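Local coordinates for small heat shock protein hsp20 family (Sulfolobus solfataricus, PDB 4RZK) that probably binds unfolded proteins as a chaperone of the small heat shock protein family, represented here by its alpha-crystallin domain, at residues Ala11-Lys16 and Ile20-Glu25; Lys44-Ala49 and Gln55-Ile60; Glu32-Lys37 and Gly78-Thr83. All blocks are in the same frame, centred on the assembly; numbering follows the deposited sequence.

Interaction 1: residues Ala11-Lys16 and Ile20-Glu25; sequences ADVIEK and IKVVAE
Val13, Glu15, Ile20 and Val22 pack together on one face of an antiparallel strand pair. Val13 CG2 meets Ile20 CG2 at 4.1 Å, and Val13 CB meets Val22 CG2 at 4.0 Å. These side chains lie next to one another and point the same way. Val22 also touches Leu45, toward the sandwich interior. Ile20 CG1 sits beside the backbone N (chi1 -77°), which brings it within 3.5 Å of Glu15 CB. The Glu15 carboxylate leads away from this patch. With an alanine in place of Ile20, Glu15 CB would probably lose its apolar neighbour, Val13 CG2 would keep only Val22, and a gap is likely to open next to Pro63. Beneath the side chains, Asp12 pairs with Val23 and Ile14 with Lys21, each through two backbone hydrogen bonds. The bond from Ile14 N to Lys21 O is 2.9 Å long and close to straight, 166° at the hydrogen.

The opposite face carries Asp12, Ile14, Lys21 and Val23 and is looser. Ile14 and Asp12 are exposed, and the end of Ile14 leads away. Lys21 is extended and touches Thr83; its NZ lies 4.0 Å from Lys16 NZ. These like charges should repel, so the pair probably relies on solvent to screen it. The arrangement is a beta hairpin, the face of Ile20, Val22 and Ala24 turned into the interior of the immunoglobulin-like sandwich of the alpha-crystallin domain.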
loop_
_atom_site.group_PDB
_atom_site.type_symbol
_atom_site.label_atom_id
_atom_site.label_comp_id
_atom_site.label_asym_id
_atom_site.label_seq_id
_atom_site.Cartn_x
_atom_site.Cartn_y
_atom_site.Cartn_z
ATOM N N ALA A 11 4.529 6.438 6.516
ATOM C CA ALA A 11 3.789 6.625 7.741
ATOM C C ALA A 11 3.491 8.086 7.963
ATOM O O ALA A 11 4.331 8.928 7.731
ATOM C CB ALA A 11 4.583 6.075 8.903
ATOM N N ASP A 12 2.294 8.388 8.427
ATOM C CA ASP A 12 1.978 9.738 8.819
ATOM C C ASP A 12 1.413 9.723 10.210
ATOM O O ASP A 12 0.487 8.995 10.485
ATOM C CB ASP A 12 0.967 10.342 7.865
ATOM C CG ASP A 12 0.885 11.832 7.989
ATOM O OD1 ASP A 12 -0.169 12.393 7.650
ATOM O OD2 ASP A 12 1.872 12.444 8.427
ATOM N N VAL A 13 1.948 10.541 11.093
ATOM C CA VAL A 13 1.385 10.587 12.421
ATOM C C VAL A 13 0.699 11.915 12.670
ATOM O O VAL A 13 1.267 12.969 12.453
ATOM C CB VAL A 13 2.439 10.306 13.493
ATOM C CG1 VAL A 13 3.797 10.782 13.038
ATOM C CG2 VAL A 13 2.048 10.957 14.798
ATOM N N ILE A 14 -0.563 11.848 13.049
ATOM C CA ILE A 14 -1.339 13.033 13.306
ATOM C C ILE A 14 -1.957 12.943 14.685
ATOM O O ILE A 14 -2.553 11.944 15.036
ATOM C CB ILE A 14 -2.453 13.182 12.270
ATOM C CG1 ILE A 14 -2.226 14.425 11.418
ATOM C CG2 ILE A 14 -3.796 13.245 12.961
ATOM C CD1 ILE A 14 -2.232 15.720 12.198
ATOM N N GLU A 15 -1.816 13.996 15.472
ATOM C CA GLU A 15 -2.382 14.000 16.803
ATOM C C GLU A 15 -3.468 15.047 16.900
ATOM O O GLU A 15 -3.256 16.202 16.562
ATOM C CB GLU A 15 -1.306 14.279 17.848
ATOM C CG GLU A 15 -1.264 15.714 18.326
ATOM C CD GLU A 15 0.142 16.195 18.602
ATOM O OE1 GLU A 15 0.592 16.094 19.753
ATOM O OE2 GLU A 15 0.799 16.683 17.673
ATOM N N LYS A 16 -4.644 14.624 17.342
ATOM C CA LYS A 16 -5.716 15.542 17.664
ATOM C C LYS A 16 -6.263 15.245 19.048
ATOM O O LYS A 16 -6.661 14.126 19.341
ATOM C CB LYS A 16 -6.822 15.465 16.616
ATOM C CG LYS A 16 -7.984 14.568 16.987
ATOM C CD LYS A 16 -9.154 14.776 16.035
ATOM C CE LYS A 16 -9.411 13.544 15.181
ATOM N NZ LYS A 16 -9.503 13.879 13.732
ATOM N N ILE A 20 -3.797 10.162 19.497
ATOM C CA ILE A 20 -2.808 10.277 18.447
ATOM C C ILE A 20 -3.101 9.175 17.449
ATOM O O ILE A 20 -3.246 8.027 17.817
ATOM C CB ILE A 20 -1.384 10.072 18.963
ATOM C CG1 ILE A 20 -0.884 11.315 19.678
ATOM C CG2 ILE A 20 -0.456 9.772 17.806
ATOM C CD1 ILE A 20 0.589 11.261 19.994
ATOM N N LYS A 21 -3.196 9.520 16.182
ATOM C CA LYS A 21 -3.508 8.524 15.193
ATOM C C LYS A 21 -2.283 8.327 14.359
ATOM O O LYS A 21 -1.734 9.280 13.841
ATOM C CB LYS A 21 -4.700 8.945 14.331
ATOM C CG LYS A 21 -6.026 8.968 15.074
ATOM C CD LYS A 21 -7.160 9.415 14.167
ATOM C CE LYS A 21 -8.489 9.417 14.903
ATOM N NZ LYS A 21 -9.606 9.877 14.033
ATOM N N VAL A 22 -1.867 7.082 14.176
ATOM C CA VAL A 22 -0.733 6.792 13.312
ATOM C C VAL A 22 -1.157 5.963 12.117
ATOM O O VAL A 22 -1.817 4.960 12.266
ATOM C CB VAL A 22 0.387 6.066 14.062
ATOM C CG1 VAL A 22 1.497 5.687 13.103
ATOM C CG2 VAL A 22 0.927 6.945 15.166
ATOM N N VAL A 23 -0.773 6.396 10.929
ATOM C CA VAL A 23 -1.161 5.715 9.711
ATOM C C VAL A 23 0.043 5.154 8.981
ATOM O O VAL A 23 0.994 5.860 8.738
ATOM C CB VAL A 23 -1.892 6.666 8.768
ATOM C CG1 VAL A 23 -2.035 6.046 7.400
ATOM C CG2 VAL A 23 -3.244 7.025 9.333
ATOM N N ALA A 24 -0.015 3.875 8.641
ATOM C CA ALA A 24 1.069 3.211 7.949
ATOM C C ALA A 24 0.619 2.422 6.743
ATOM O O ALA A 24 -0.343 1.692 6.810
ATOM C CB ALA A 24 1.814 2.299 8.913
ATOM N N GLU A 25 1.365 2.531 5.660
ATOM C CA GLU A 25 1.075 1.740 4.501
ATOM C C GLU A 25 2.005 0.584 4.464
ATOM O O GLU A 25 3.204 0.737 4.376
ATOM C CB GLU A 25 1.336 2.533 3.268
ATOM C CG GLU A 25 0.559 3.798 3.187
ATOM C CD GLU A 25 0.592 4.306 1.793
ATOM O OE1 GLU A 25 1.368 3.781 0.991
ATOM O OE2 GLU A 25 -0.176 5.221 1.481
#

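Interaction 2: residues Lys44-Ala49 and Gln55-Ile60; sequences KLVITA and QYYKEI
The Tyr57 ring is met at its edge by Thr48, whose OG1 lies near the ring plane, 3.7 Å from Tyr57 CD1. Val46 CG1 comes to the same ring obliquely, 4.0 Å from Tyr57 CE1. With chi1 at 175°, Tyr57 swings its ring away from its own N and along the strand toward Val46. The second ring, Tyr56, is on the other side of the sheet. Ala49 CB approaches it obliquely, 3.8 Å from Tyr56 CD2. Val26, Val29 and Pro9 also pack on Tyr56, and its OH is hydrogen-bonded to Pro27 O.

Further along the Tyr56 face, Ile47 CD1 touches Ile60 CD1 at 4.1 Å, and Leu45 stands beside Ile60. Lys58 shares this face, but its end leads away from strand 44-49, making a weak, long ion pair with Glu8. On the Tyr57 face, Val46 CG2 lies alongside Glu59 CB. The extended Glu59 chain then reaches two polar groups. Tyr57 OH gives its OE2 a weak hydrogen bond of 3.3 Å. Lys44 NZ faces its OE1 in a long salt bridge of 4.0 Å, while Asn40 OD1 takes a hydrogen bond from the same NZ.

The backbones hold the hairpin together. Leu45 with Ile60, Ile47 with Lys58 and Ala49 with Tyr56 each exchange two hydrogen bonds. The bond from Ala49 N to Tyr56 O is nearly straight (174° at the hydrogen), although the donor is tilted 27° from the carbonyl plane. The chemistry implies a division of work. Main-chain bonds fix the register, Leu45, Ile47 and Ile60 face the sandwich interior, Ala49 and Tyr56 pack against loop residues such as Val26, and the weak polar links of Glu59 lie on the outer face.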
loop_
_atom_site.group_PDB
_atom_site.type_symbol
_atom_site.label_atom_id
_atom_site.label_comp_id
_atom_site.label_asym_id
_atom_site.label_seq_id
_atom_site.Cartn_x
_atom_site.Cartn_y
_atom_site.Cartn_z
ATOM N N LYS A 44 7.679 6.220 21.793
ATOM C CA LYS A 44 7.928 5.565 20.513
ATOM C C LYS A 44 7.018 4.392 20.148
ATOM O O LYS A 44 6.744 3.528 20.960
ATOM C CB LYS A 44 9.405 5.174 20.410
ATOM C CG LYS A 44 9.681 3.706 20.160
ATOM C CD LYS A 44 11.177 3.455 20.109
ATOM C CE LYS A 44 11.921 4.704 19.677
ATOM N NZ LYS A 44 13.368 4.654 20.014
ATOM N N LEU A 45 6.552 4.380 18.907
ATOM C CA LEU A 45 5.699 3.307 18.417
ATOM C C LEU A 45 6.400 2.471 17.366
ATOM O O LEU A 45 7.010 2.990 16.455
ATOM C CB LEU A 45 4.401 3.848 17.841
ATOM C CG LEU A 45 3.554 2.734 17.242
ATOM C CD1 LEU A 45 2.863 1.940 18.324
ATOM C CD2 LEU A 45 2.545 3.264 16.254
ATOM N N VAL A 46 6.301 1.164 17.511
ATOM C CA VAL A 46 7.058 0.237 16.683
ATOM C C VAL A 46 6.174 -0.712 15.886
ATOM O O VAL A 46 5.384 -1.464 16.453
ATOM C CB VAL A 46 8.031 -0.579 17.545
ATOM C CG1 VAL A 46 8.567 -1.778 16.773
ATOM C CG2 VAL A 46 9.162 0.317 18.015
ATOM N N ILE A 47 6.319 -0.686 14.566
ATOM C CA ILE A 47 5.499 -1.498 13.669
ATOM C C ILE A 47 6.291 -2.507 12.844
ATOM O O ILE A 47 7.237 -2.156 12.169
ATOM C CB ILE A 47 4.734 -0.611 12.682
ATOM C CG1 ILE A 47 3.738 0.274 13.403
ATOM C CG2 ILE A 47 4.012 -1.456 11.661
ATOM C CD1 ILE A 47 3.394 1.515 12.628
ATOM N N THR A 48 5.876 -3.765 12.896
ATOM C CA THR A 48 6.522 -4.829 12.152
ATOM C C THR A 48 5.545 -5.547 11.251
ATOM O O THR A 48 4.557 -6.059 11.725
ATOM C CB THR A 48 7.037 -5.890 13.117
ATOM O OG1 THR A 48 8.349 -5.547 13.549
ATOM C CG2 THR A 48 7.085 -7.210 12.437
ATOM N N ALA A 49 5.832 -5.618 9.962
ATOM C CA ALA A 49 4.986 -6.355 9.038
ATOM C C ALA A 49 5.781 -7.330 8.197
ATOM O O ALA A 49 6.761 -6.957 7.591
ATOM C CB ALA A 49 4.229 -5.396 8.149
ATOM N N GLN A 55 8.582 -7.198 3.395
ATOM C CA GLN A 55 8.752 -7.052 4.831
ATOM C C GLN A 55 9.008 -5.602 5.263
ATOM O O GLN A 55 9.802 -4.923 4.652
ATOM C CB GLN A 55 9.831 -8.012 5.345
ATOM C CG GLN A 55 11.054 -8.187 4.455
ATOM C CD GLN A 55 10.830 -9.122 3.294
ATOM O OE1 GLN A 55 10.341 -10.223 3.457
ATOM N NE2 GLN A 55 11.196 -8.678 2.111
ATOM N N TYR A 56 8.317 -5.134 6.295
ATOM C CA TYR A 56 8.458 -3.756 6.745
ATOM C C TYR A 56 8.766 -3.658 8.220
ATOM O O TYR A 56 8.283 -4.443 9.003
ATOM C CB TYR A 56 7.186 -2.953 6.504
ATOM C CG TYR A 56 6.529 -3.087 5.159
ATOM C CD1 TYR A 56 6.617 -2.079 4.230
ATOM C CD2 TYR A 56 5.778 -4.193 4.842
ATOM C CE1 TYR A 56 6.002 -2.184 3.007
ATOM C CE2 TYR A 56 5.160 -4.301 3.625
ATOM C CZ TYR A 56 5.279 -3.293 2.713
ATOM O OH TYR A 56 4.662 -3.390 1.497
ATOM N N TYR A 57 9.583 -2.680 8.578
ATOM C CA TYR A 57 9.777 -2.279 9.956
ATOM C C TYR A 57 9.812 -0.770 10.033
ATOM O O TYR A 57 10.473 -0.134 9.245
ATOM C CB TYR A 57 11.067 -2.875 10.506
ATOM C CG TYR A 57 11.443 -2.427 11.889
ATOM C CD1 TYR A 57 11.123 -3.185 12.996
ATOM C CD2 TYR A 57 12.141 -1.259 12.087
ATOM C CE1 TYR A 57 11.478 -2.779 14.265
ATOM C CE2 TYR A 57 12.493 -0.848 13.348
ATOM C CZ TYR A 57 12.159 -1.612 14.428
ATOM O OH TYR A 57 12.516 -1.189 15.672
ATOM N N LYS A 58 9.097 -0.194 10.985
ATOM C CA LYS A 58 9.168 1.237 11.212
ATOM C C LYS A 58 9.129 1.553 12.688
ATOM O O LYS A 58 8.469 0.880 13.448
ATOM C CB LYS A 58 8.022 1.952 10.515
ATOM C CG LYS A 58 7.961 3.435 10.796
ATOM C CD LYS A 58 8.854 4.211 9.856
ATOM C CE LYS A 58 8.271 5.569 9.533
ATOM N NZ LYS A 58 9.331 6.571 9.288
ATOM N N GLU A 59 9.839 2.590 13.093
ATOM C CA GLU A 59 9.732 3.063 14.452
ATOM C C GLU A 59 9.476 4.550 14.449
ATOM O O GLU A 59 10.097 5.291 13.708
ATOM C CB GLU A 59 10.946 2.665 15.278
ATOM C CG GLU A 59 12.035 3.700 15.409
ATOM C CD GLU A 59 13.244 3.137 16.115
ATOM O OE1 GLU A 59 14.249 3.854 16.247
ATOM O OE2 GLU A 59 13.185 1.967 16.531
ATOM N N ILE A 60 8.518 4.972 15.255
ATOM C CA ILE A 60 8.083 6.346 15.265
ATOM C C ILE A 60 8.239 6.959 16.625
ATOM O O ILE A 60 7.833 6.377 17.613
ATOM C CB ILE A 60 6.600 6.453 14.932
ATOM C CG1 ILE A 60 6.360 6.200 13.450
ATOM C CG2 ILE A 60 6.087 7.816 15.335
ATOM C CD1 ILE A 60 5.589 4.934 13.184
#

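Interaction 3: residues Glu32-Lys37 and Gly78-Thr83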
loop_
_atom_site.group_PDB
_atom_site.type_symbol
_atom_site.label_atom_id
_atom_site.label_comp_id
_atom_site.label_asym_id
_atom_site.label_seq_id
_atom_site.Cartn_x
_atom_site.Cartn_y
_atom_site.Cartn_z
ATOM N N GLU A 32 -2.684 -10.515 10.158
ATOM C CA GLU A 32 -2.084 -11.312 11.227
ATOM C C GLU A 32 -0.560 -11.254 11.173
ATOM O O GLU A 32 0.113 -11.534 12.163
ATOM C CB GLU A 32 -2.550 -12.772 11.175
ATOM C CG GLU A 32 -2.969 -13.279 9.821
ATOM C CD GLU A 32 -4.309 -12.710 9.397
ATOM O OE1 GLU A 32 -5.337 -13.028 10.049
ATOM O OE2 GLU A 32 -4.327 -11.911 8.432
ATOM N N ASP A 33 -0.025 -10.886 10.013
ATOM C CA ASP A 33 1.418 -10.766 9.817
ATOM C C ASP A 33 1.954 -9.426 10.301
ATOM O O ASP A 33 3.115 -9.104 10.075
ATOM C CB ASP A 33 1.791 -10.929 8.339
ATOM C CG ASP A 33 1.759 -12.366 7.863
ATOM O OD1 ASP A 33 1.908 -13.292 8.695
ATOM O OD2 ASP A 33 1.612 -12.550 6.633
ATOM N N ILE A 34 1.106 -8.646 10.960
ATOM C CA ILE A 34 1.497 -7.341 11.456
ATOM C C ILE A 34 1.649 -7.359 12.957
ATOM O O ILE A 34 0.852 -7.967 13.652
ATOM C CB ILE A 34 0.464 -6.277 11.057
ATOM C CG1 ILE A 34 0.217 -6.328 9.547
ATOM C CG2 ILE A 34 0.908 -4.879 11.497
ATOM C CD1 ILE A 34 -0.902 -5.449 9.079
ATOM N N LYS A 35 2.677 -6.685 13.457
ATOM C CA LYS A 35 2.867 -6.499 14.888
ATOM C C LYS A 35 3.012 -5.029 15.238
ATOM O O LYS A 35 3.789 -4.327 14.628
ATOM C CB LYS A 35 4.095 -7.254 15.374
ATOM C CG LYS A 35 4.104 -8.729 15.028
ATOM C CD LYS A 35 2.899 -9.453 15.602
ATOM C CE LYS A 35 2.533 -10.662 14.758
ATOM N NZ LYS A 35 1.374 -11.403 15.319
ATOM N N VAL A 36 2.262 -4.571 16.228
ATOM C CA VAL A 36 2.354 -3.194 16.681
ATOM C C VAL A 36 2.701 -3.137 18.156
ATOM O O VAL A 36 2.040 -3.751 18.966
ATOM C CB VAL A 36 1.023 -2.470 16.485
ATOM C CG1 VAL A 36 1.082 -1.100 17.117
ATOM C CG2 VAL A 36 0.696 -2.355 15.014
ATOM N N LYS A 37 3.745 -2.412 18.519
ATOM C CA LYS A 37 4.101 -2.326 19.925
ATOM C C LYS A 37 4.598 -0.947 20.337
ATOM O O LYS A 37 5.069 -0.180 19.512
ATOM C CB LYS A 37 5.103 -3.417 20.290
ATOM C CG LYS A 37 6.261 -2.950 21.140
ATOM C CD LYS A 37 7.293 -4.054 21.277
ATOM C CE LYS A 37 8.515 -3.786 20.420
ATOM N NZ LYS A 37 9.038 -5.030 19.801
ATOM N N GLY A 78 -4.351 -2.670 2.659
ATOM C CA GLY A 78 -2.930 -2.442 2.800
ATOM C C GLY A 78 -2.530 -1.263 3.652
ATOM O O GLY A 78 -1.367 -0.948 3.749
ATOM N N VAL A 79 -3.490 -0.605 4.275
ATOM C CA VAL A 79 -3.171 0.549 5.096
ATOM C C VAL A 79 -3.504 0.344 6.555
ATOM O O VAL A 79 -4.590 -0.057 6.895
ATOM C CB VAL A 79 -3.868 1.812 4.595
ATOM C CG1 VAL A 79 -3.787 2.900 5.640
ATOM C CG2 VAL A 79 -3.229 2.279 3.311
ATOM N N LEU A 80 -2.551 0.635 7.420
ATOM C CA LEU A 80 -2.761 0.411 8.825
ATOM C C LEU A 80 -2.950 1.720 9.550
ATOM O O LEU A 80 -2.154 2.626 9.443
ATOM C CB LEU A 80 -1.601 -0.373 9.420
ATOM C CG LEU A 80 -1.719 -0.779 10.880
ATOM C CD1 LEU A 80 -2.384 -2.129 11.019
ATOM C CD2 LEU A 80 -0.345 -0.817 11.508
ATOM N N GLU A 81 -4.048 1.798 10.278
ATOM C CA GLU A 81 -4.398 2.959 11.047
ATOM C C GLU A 81 -4.522 2.511 12.477
ATOM O O GLU A 81 -5.276 1.608 12.777
ATOM C CB GLU A 81 -5.745 3.467 10.578
ATOM C CG GLU A 81 -5.913 4.966 10.610
ATOM C CD GLU A 81 -7.248 5.399 10.057
ATOM O OE1 GLU A 81 -8.254 5.239 10.758
ATOM O OE2 GLU A 81 -7.294 5.894 8.921
ATOM N N ILE A 82 -3.784 3.142 13.369
ATOM C CA ILE A 82 -3.876 2.807 14.768
ATOM C C ILE A 82 -4.088 4.057 15.588
ATOM O O ILE A 82 -3.509 5.087 15.313
ATOM C CB ILE A 82 -2.625 2.082 15.251
ATOM C CG1 ILE A 82 -2.061 2.784 16.465
ATOM C CG2 ILE A 82 -1.587 2.017 14.152
ATOM C CD1 ILE A 82 -1.962 1.879 17.664
ATOM N N THR A 83 -4.935 3.960 16.598
ATOM C CA THR A 83 -5.263 5.109 17.413
ATOM C C THR A 83 -4.721 4.939 18.813
ATOM O O THR A 83 -4.941 3.922 19.450
ATOM C CB THR A 83 -6.776 5.326 17.476
ATOM O OG1 THR A 83 -7.434 4.314 16.709
ATOM C CG2 THR A 83 -7.124 6.669 16.904
#
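Ile82, which touches Val36 across this contact, probably takes a backbone hydrogen bond at its O from Val22 N of the adjacent strand 19-25. Leu80, which touches both Ile34 and Val36, pairs through its backbone with Ala24 of the same strand. On the facing strand, Lys35 and Lys37 are bonded by their backbones to Thr48 and Val46. These polar bonds all run within the layers. Between the layers the contact is made by methyl groups alone.

Leu80 is at its centre. Its CG is trans to the backbone N (chi1 -176°), and its two methyls divide between two partners. Leu80 CD1 lies 4.1 Å from Ile34 CD1, where the two side chains slide past each other in opposite directions. Leu80 CD2 meets Val36 CG2 tip to tip at 4.0 Å. The other Val36 branch, CG1, comes to 4.3 Å from Ile82 CD1. Leu80 and Ile82 are buried, whereas Ile34 and Val36 are partly exposed. The surface covered is small, 158 Å², as expected of a contact through a few side-chain ends.

The backbones stay far apart. The axes of segments 34-37 and 79-83 are 10.5 Å from each other at closest and run in similar directions, 26° apart. This is the spacing of face-to-face packing between the layers of a beta sandwich. Ile34 and Val36 point toward the second strand, and Lys35 between them points away.

Strand 34-39 is flanked by 44-50, whose Leu45 packs on Val36. Strand 79-85 lies between 19-25 and 72-76, and Phe75 of the latter packs against both Ile34 and Leu80.

The three contacts build one alpha-crystallin domain. Interactions 1 and 2 are hairpins, and interaction 3 packs across the interior of the domain. The centres of interactions 1 and 2 are about 13 Å apart. The centre of interaction 3 is about 11 Å from that of interaction 1 and about 9 Å from that of interaction 2. Interaction 1 meets interaction 2 through Ala24 CB and Ile47 CD1 at 4.1 Å. It joins interaction 3 by a probable hydrogen bond from Val22 N to Ile82 O, 2.8 Å. Leu45 CD1 reaches Val36 CG1 at 3.7 Å, tying interaction 2 to interaction 3. Glu25 forms salt bridges with Arg7 and Arg54 of the second subunit, which places the end of strand 20-25 at the dimer interface.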